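Local coordinates for beta-galactosidase (Trichoderma reesei, PDB 3OG2), which probably hydrolyses terminal non-reducing beta-D-galactose residues from beta-D-galactosides, as a glycoside hydrolase of family 35, at residues 324-328 and 349-353; 945-949 and 985-991. One frame throughout, in Å; residues are numbered along the deposited sequence.

Interaction 1 belongs to the TIM-barrel domain, in the loop between strand 318-321 and helix 357-370; interaction 2 belongs to the C-terminal all-beta part of the chain, and it begins only after interaction 1 is complete. Their centres are about 16 Å apart, yet their arginines meet: Arg352 NH2 is 3.8 Å from Arg985 NH1, and both groups make long, weak ion pairs with Asp901 OD1. Leu57, just ahead of helix 58-66, is touched by Arg352 from one contact and by Val988 from the other. Both contacts thus border the place where the C-terminal beta domain rests against the barrel domain.

Interaction 1: residues 324-328 and 349-353; sequences TFGGT and REDRR
Phe325 and Thr328 meet Arg349, Glu350 and Arg352 within the long loop that follows barrel strand 318-321 and runs on to helix 357-370, so both segments are parts of a single excursion folded back on itself. The polar join is at Thr328, whose OG1 donates to Glu350 OE2 at 2.6 Å, reaching the anti lone pair of that oxygen. Glu350 gets there with an extended chain, CG anti to the backbone N (chi1 179°), and crosses the threonine at about a right angle; its other oxygen, OE1, is bonded to Ser341. A water makes a second bridge, donating to Thr328 OG1 at 2.8 Å and, more loosely, to Glu350 O at 3.3 Å.

The segment 349-353 begins with a type I beta turn, closed by Arg352 N to Arg349 O at 2.8 Å, and the Phe325 ring is set edge-on against it. Its CE1 lies 3.2 Å from Arg349 O and 3.4 Å from Glu350 O, both near the ring plane, so the weakly positive ring hydrogens face two carbonyl oxygens. One face of the Phe325 ring carries Gly327 N, 3.6 Å above its centre. Gly327 has a positive phi (74°), and a beta carbon there would be crowded by Phe325 CE2. Arg352 lies alongside the ring, pointing the same way, with its CG 3.7 Å from Phe325 CE1; its charged end carries on to a salt bridge with Asp60. Val61 of helix 58-66 touches both of these side chains.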
loop_
_atom_site.group_PDB
_atom_site.type_symbol
_atom_site.label_atom_id
_atom_site.label_comp_id
_atom_site.label_asym_id
_atom_site.label_seq_id
_atom_site.Cartn_x
_atom_site.Cartn_y
_atom_site.Cartn_z
ATOM N N THR A 324 -0.789 -4.283 -0.130
ATOM C CA THR A 324 -0.629 -5.081 1.089
ATOM C C THR A 324 -0.214 -4.194 2.252
ATOM O O THR A 324 -0.758 -4.352 3.337
ATOM C CB THR A 324 0.335 -6.237 0.819
ATOM O OG1 THR A 324 -0.299 -7.107 -0.167
ATOM C CG2 THR A 324 0.578 -7.086 2.047
ATOM N N PHE A 325 0.693 -3.261 2.031
ATOM C CA PHE A 325 0.984 -2.200 2.989
ATOM C C PHE A 325 0.926 -0.893 2.185
ATOM O O PHE A 325 1.703 -0.794 1.211
ATOM C CB PHE A 325 2.355 -2.384 3.662
ATOM C CG PHE A 325 2.769 -1.097 4.385
ATOM C CD1 PHE A 325 2.131 -0.700 5.545
ATOM C CD2 PHE A 325 3.807 -0.324 3.845
ATOM C CE1 PHE A 325 2.517 0.483 6.183
ATOM C CE2 PHE A 325 4.175 0.847 4.496
ATOM C CZ PHE A 325 3.541 1.235 5.664
ATOM N N GLY A 326 0.090 0.064 2.535
ATOM C CA GLY A 326 -0.086 1.267 1.770
ATOM C C GLY A 326 0.815 2.405 2.178
ATOM O O GLY A 326 1.337 3.141 1.338
ATOM N N GLY A 327 1.036 2.634 3.487
ATOM C CA GLY A 327 1.848 3.761 3.913
ATOM C C GLY A 327 1.128 5.114 3.763
ATOM O O GLY A 327 -0.113 5.210 3.878
ATOM N N THR A 328 1.936 6.150 3.538
ATOM C CA THR A 328 1.416 7.497 3.669
ATOM C C THR A 328 1.850 8.372 2.510
ATOM O O THR A 328 3.035 8.306 2.091
ATOM C CB THR A 328 1.980 8.115 4.975
ATOM O OG1 THR A 328 1.606 7.206 6.066
ATOM C CG2 THR A 328 1.383 9.465 5.276
ATOM N N ARG A 349 -1.912 -2.232 8.212
ATOM C CA ARG A 349 -2.365 -0.855 8.323
ATOM C C ARG A 349 -1.224 0.121 8.013
ATOM O O ARG A 349 -0.022 -0.241 8.027
ATOM C CB ARG A 349 -2.785 -0.570 9.751
ATOM C CG ARG A 349 -4.065 -1.305 10.188
ATOM C CD ARG A 349 -4.349 -0.860 11.617
ATOM N NE ARG A 349 -5.492 -1.552 12.226
ATOM C CZ ARG A 349 -6.732 -1.148 12.106
ATOM N NH1 ARG A 349 -7.058 -0.054 11.393
ATOM N NH2 ARG A 349 -7.691 -1.849 12.729
ATOM N N GLU A 350 -1.601 1.391 7.833
ATOM C CA GLU A 350 -0.629 2.460 7.590
ATOM C C GLU A 350 0.406 2.552 8.676
ATOM O O GLU A 350 1.549 2.876 8.399
ATOM C CB GLU A 350 -1.451 3.761 7.498
ATOM C CG GLU A 350 -0.596 4.995 7.280
ATOM C CD GLU A 350 -1.455 6.222 6.992
ATOM O OE1 GLU A 350 -2.693 6.163 7.250
ATOM O OE2 GLU A 350 -0.922 7.246 6.496
ATOM N N ASP A 351 -0.013 2.279 9.930
ATOM C CA ASP A 351 0.924 2.297 11.079
ATOM C C ASP A 351 1.605 0.935 11.274
ATOM O O ASP A 351 2.289 0.750 12.295
ATOM C CB ASP A 351 0.196 2.805 12.311
ATOM C CG ASP A 351 -0.858 1.858 12.828
ATOM O OD1 ASP A 351 -1.001 0.720 12.328
ATOM O OD2 ASP A 351 -1.604 2.237 13.784
ATOM N N ARG A 352 1.453 0.020 10.341
ATOM C CA ARG A 352 2.115 -1.290 10.201
ATOM C C ARG A 352 1.495 -2.342 11.132
ATOM O O ARG A 352 2.028 -3.461 11.217
ATOM C CB ARG A 352 3.661 -1.250 10.285
ATOM C CG ARG A 352 4.227 -0.092 9.453
ATOM C CD ARG A 352 5.752 -0.002 9.536
ATOM N NE ARG A 352 6.180 -0.032 10.923
ATOM C CZ ARG A 352 6.079 0.936 11.810
ATOM N NH1 ARG A 352 5.571 2.128 11.457
ATOM N NH2 ARG A 352 6.511 0.692 13.052
ATOM N N ARG A 353 0.380 -2.029 11.779
ATOM C CA ARG A 353 -0.260 -3.046 12.634
ATOM C C ARG A 353 -0.943 -4.110 11.745
ATOM O O ARG A 353 -1.465 -3.805 10.673
ATOM C CB ARG A 353 -1.295 -2.458 13.592
ATOM C CG ARG A 353 -0.642 -1.688 14.740
ATOM C CD ARG A 353 -1.737 -1.143 15.652
ATOM N NE ARG A 353 -2.548 -0.112 15.044
ATOM C CZ ARG A 353 -3.867 0.051 15.090
ATOM N NH1 ARG A 353 -4.719 -0.762 15.733
ATOM N NH2 ARG A 353 -4.414 1.091 14.465
HETATM O O HOH W 1 3.323 5.077 6.795
#

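Interaction 2: residues 945-949 and 985-991; sequences EGILD and RERVEVV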
loop_
_atom_site.group_PDB
_atom_site.type_symbol
_atom_site.label_atom_id
_atom_site.label_comp_id
_atom_site.label_asym_id
_atom_site.label_seq_id
_atom_site.Cartn_x
_atom_site.Cartn_y
_atom_site.Cartn_z
ATOM N N GLU A 945 7.614 5.990 13.795
ATOM C CA GLU A 945 8.906 5.981 14.445
ATOM C C GLU A 945 9.999 6.000 13.392
ATOM O O GLU A 945 9.855 5.320 12.376
ATOM C CB GLU A 945 9.010 4.703 15.312
ATOM C CG GLU A 945 10.260 4.686 16.187
ATOM C CD GLU A 945 10.319 3.427 17.015
ATOM O OE1 GLU A 945 9.253 2.806 17.276
ATOM O OE2 GLU A 945 11.434 3.047 17.431
ATOM N N GLY A 946 11.053 6.791 13.592
ATOM C CA GLY A 946 12.047 6.955 12.516
ATOM C C GLY A 946 11.942 8.375 12.049
ATOM O O GLY A 946 12.915 9.148 12.054
ATOM N N ILE A 947 10.756 8.809 11.650
ATOM C CA ILE A 947 10.466 10.215 11.417
ATOM C C ILE A 947 10.334 10.902 12.808
ATOM O O ILE A 947 10.988 11.923 13.003
ATOM C CB ILE A 947 9.225 10.431 10.549
ATOM C CG1 ILE A 947 9.394 9.840 9.139
ATOM C CG2 ILE A 947 8.919 11.928 10.464
ATOM C CD1 ILE A 947 10.559 10.416 8.331
ATOM N N LEU A 948 9.557 10.287 13.685
ATOM C CA LEU A 948 9.635 10.708 15.092
ATOM C C LEU A 948 10.804 10.060 15.817
ATOM O O LEU A 948 11.100 8.870 15.580
ATOM C CB LEU A 948 8.359 10.255 15.793
ATOM C CG LEU A 948 7.131 11.125 15.567
ATOM C CD1 LEU A 948 5.860 10.400 15.973
ATOM C CD2 LEU A 948 7.234 12.452 16.357
ATOM N N ASP A 949 11.453 10.759 16.731
ATOM C CA ASP A 949 12.495 10.285 17.601
ATOM C C ASP A 949 11.837 9.971 18.937
ATOM O O ASP A 949 11.372 10.876 19.652
ATOM C CB ASP A 949 13.596 11.357 17.712
ATOM C CG ASP A 949 14.766 10.895 18.561
ATOM O OD1 ASP A 949 14.650 9.876 19.276
ATOM O OD2 ASP A 949 15.832 11.582 18.582
ATOM N N ARG A 985 11.315 -6.909 16.532
ATOM C CA ARG A 985 11.808 -6.304 15.303
ATOM C C ARG A 985 13.239 -5.871 15.419
ATOM O O ARG A 985 13.802 -5.736 16.530
ATOM C CB ARG A 985 10.951 -5.062 14.976
ATOM C CG ARG A 985 11.261 -3.908 15.948
ATOM C CD ARG A 985 10.265 -2.770 15.704
ATOM N NE ARG A 985 10.458 -1.773 16.777
ATOM C CZ ARG A 985 9.783 -0.628 16.807
ATOM N NH1 ARG A 985 8.902 -0.312 15.858
ATOM N NH2 ARG A 985 9.990 0.221 17.815
ATOM N N GLU A 986 13.861 -5.577 14.284
ATOM C CA GLU A 986 15.157 -4.910 14.281
ATOM C C GLU A 986 14.925 -3.447 14.615
ATOM O O GLU A 986 13.898 -2.831 14.296
ATOM C CB GLU A 986 15.842 -5.030 12.918
ATOM C CG GLU A 986 16.182 -6.432 12.492
ATOM C CD GLU A 986 17.088 -7.258 13.354
ATOM O OE1 GLU A 986 18.128 -6.696 13.774
ATOM O OE2 GLU A 986 16.844 -8.449 13.638
ATOM N N ARG A 987 15.880 -2.843 15.306
ATOM C CA ARG A 987 15.725 -1.496 15.834
ATOM C C ARG A 987 15.518 -0.465 14.733
ATOM O O ARG A 987 16.104 -0.558 13.651
ATOM C CB ARG A 987 16.968 -1.153 16.694
ATOM C CG ARG A 987 16.861 -1.828 18.073
ATOM C CD ARG A 987 17.678 -1.239 19.187
ATOM N NE ARG A 987 18.667 -2.154 19.697
ATOM C CZ ARG A 987 19.073 -3.384 19.508
ATOM N NH1 ARG A 987 18.560 -4.233 18.631
ATOM N NH2 ARG A 987 20.093 -3.806 20.273
ATOM N N VAL A 988 14.686 0.524 15.059
ATOM C CA VAL A 988 14.376 1.620 14.149
ATOM C C VAL A 988 15.338 2.781 14.386
ATOM O O VAL A 988 15.448 3.288 15.478
ATOM C CB VAL A 988 12.939 2.124 14.318
ATOM C CG1 VAL A 988 12.606 3.224 13.290
ATOM C CG2 VAL A 988 11.923 0.996 14.207
ATOM N N GLU A 989 16.023 3.154 13.325
ATOM C CA GLU A 989 16.959 4.262 13.413
ATOM C C GLU A 989 16.265 5.541 13.041
ATOM O O GLU A 989 15.489 5.594 12.054
ATOM C CB GLU A 989 18.110 4.019 12.425
ATOM C CG GLU A 989 18.889 2.760 12.841
ATOM C CD GLU A 989 20.259 2.778 12.223
ATOM O OE1 GLU A 989 20.693 3.913 11.899
ATOM O OE2 GLU A 989 20.844 1.673 12.074
ATOM N N VAL A 990 16.564 6.597 13.771
ATOM C CA VAL A 990 15.967 7.899 13.470
ATOM C C VAL A 990 16.510 8.426 12.158
ATOM O O VAL A 990 17.717 8.421 11.917
ATOM C CB VAL A 990 16.293 8.880 14.627
ATOM C CG1 VAL A 990 15.773 10.255 14.284
ATOM C CG2 VAL A 990 15.729 8.325 15.944
ATOM N N VAL A 991 15.606 8.925 11.347
ATOM C CA VAL A 991 16.002 9.540 10.080
ATOM C C VAL A 991 16.562 10.915 10.377
ATOM O O VAL A 991 15.890 11.708 11.050
ATOM C CB VAL A 991 14.758 9.588 9.174
ATOM C CG1 VAL A 991 15.078 10.323 7.889
ATOM C CG2 VAL A 991 14.272 8.183 8.850
HETATM O O HOH W 2 13.301 0.765 17.601
HETATM O O HOH W 3 6.955 2.117 16.100
HETATM O O HOH W 4 13.598 4.510 17.252
HETATM O O HOH W 5 13.529 12.624 11.992
#
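Arg985 and Glu945 form a salt bridge, NH2 to OE1 at 2.7 Å. Glu945 stretches out with CG opposite its backbone N (chi1 -172°), which carries the carboxylate to the arginine. The nitrogen comes to the syn side of the carboxylate, but the two flat groups are turned 74° apart, so this is a one-nitrogen grip and not a side-by-side pair. NH2 has a second acceptor in Ala897 O, while a water joins Arg985 NH1 to Glu945 OE1. The other carboxylate oxygen, OE2, is tied through water to the Val988 backbone, one water donating to both Glu945 OE2 and Val988 O. Val988 also uses its side chain here: Val988 CG2 sits 3.6 Å above the centre of the Arg985 guanidinium, and Val988 CB is 3.6 Å from Glu945 OE2. With an alanine here in place of Glu945, Arg985 would probably lose its close acidic partner, keeping the long, weak pair with Asp901, and a gap would open beside Val988.

Further along, Val991 N donates to Gly946 O at 2.8 Å in a nearly straight bond, and Val990 CA adds a weaker C-H contact to the same oxygen. Gly946 packs against the valines; at its backbone angles (phi 113°) a beta carbon would jam against Glu945 O, and it would also crowd Val988 CG1. A water then links Ile947 O to Val991 O. Outermost, Val990 CG2 rests 3.8 Å from Asp949 CG, whose OD1 is held by Asn951 N. Ile947 CD1 reaches Val991 CB at 4.4 Å, and both side chains also touch Phe926.

The C-terminal tail after strand 981-982 is thereby fastened to the loop joining strands 940-943 and 953-962, a crossing between two sheets consistent with the jelly-roll sandwich of galactose-binding-like domains.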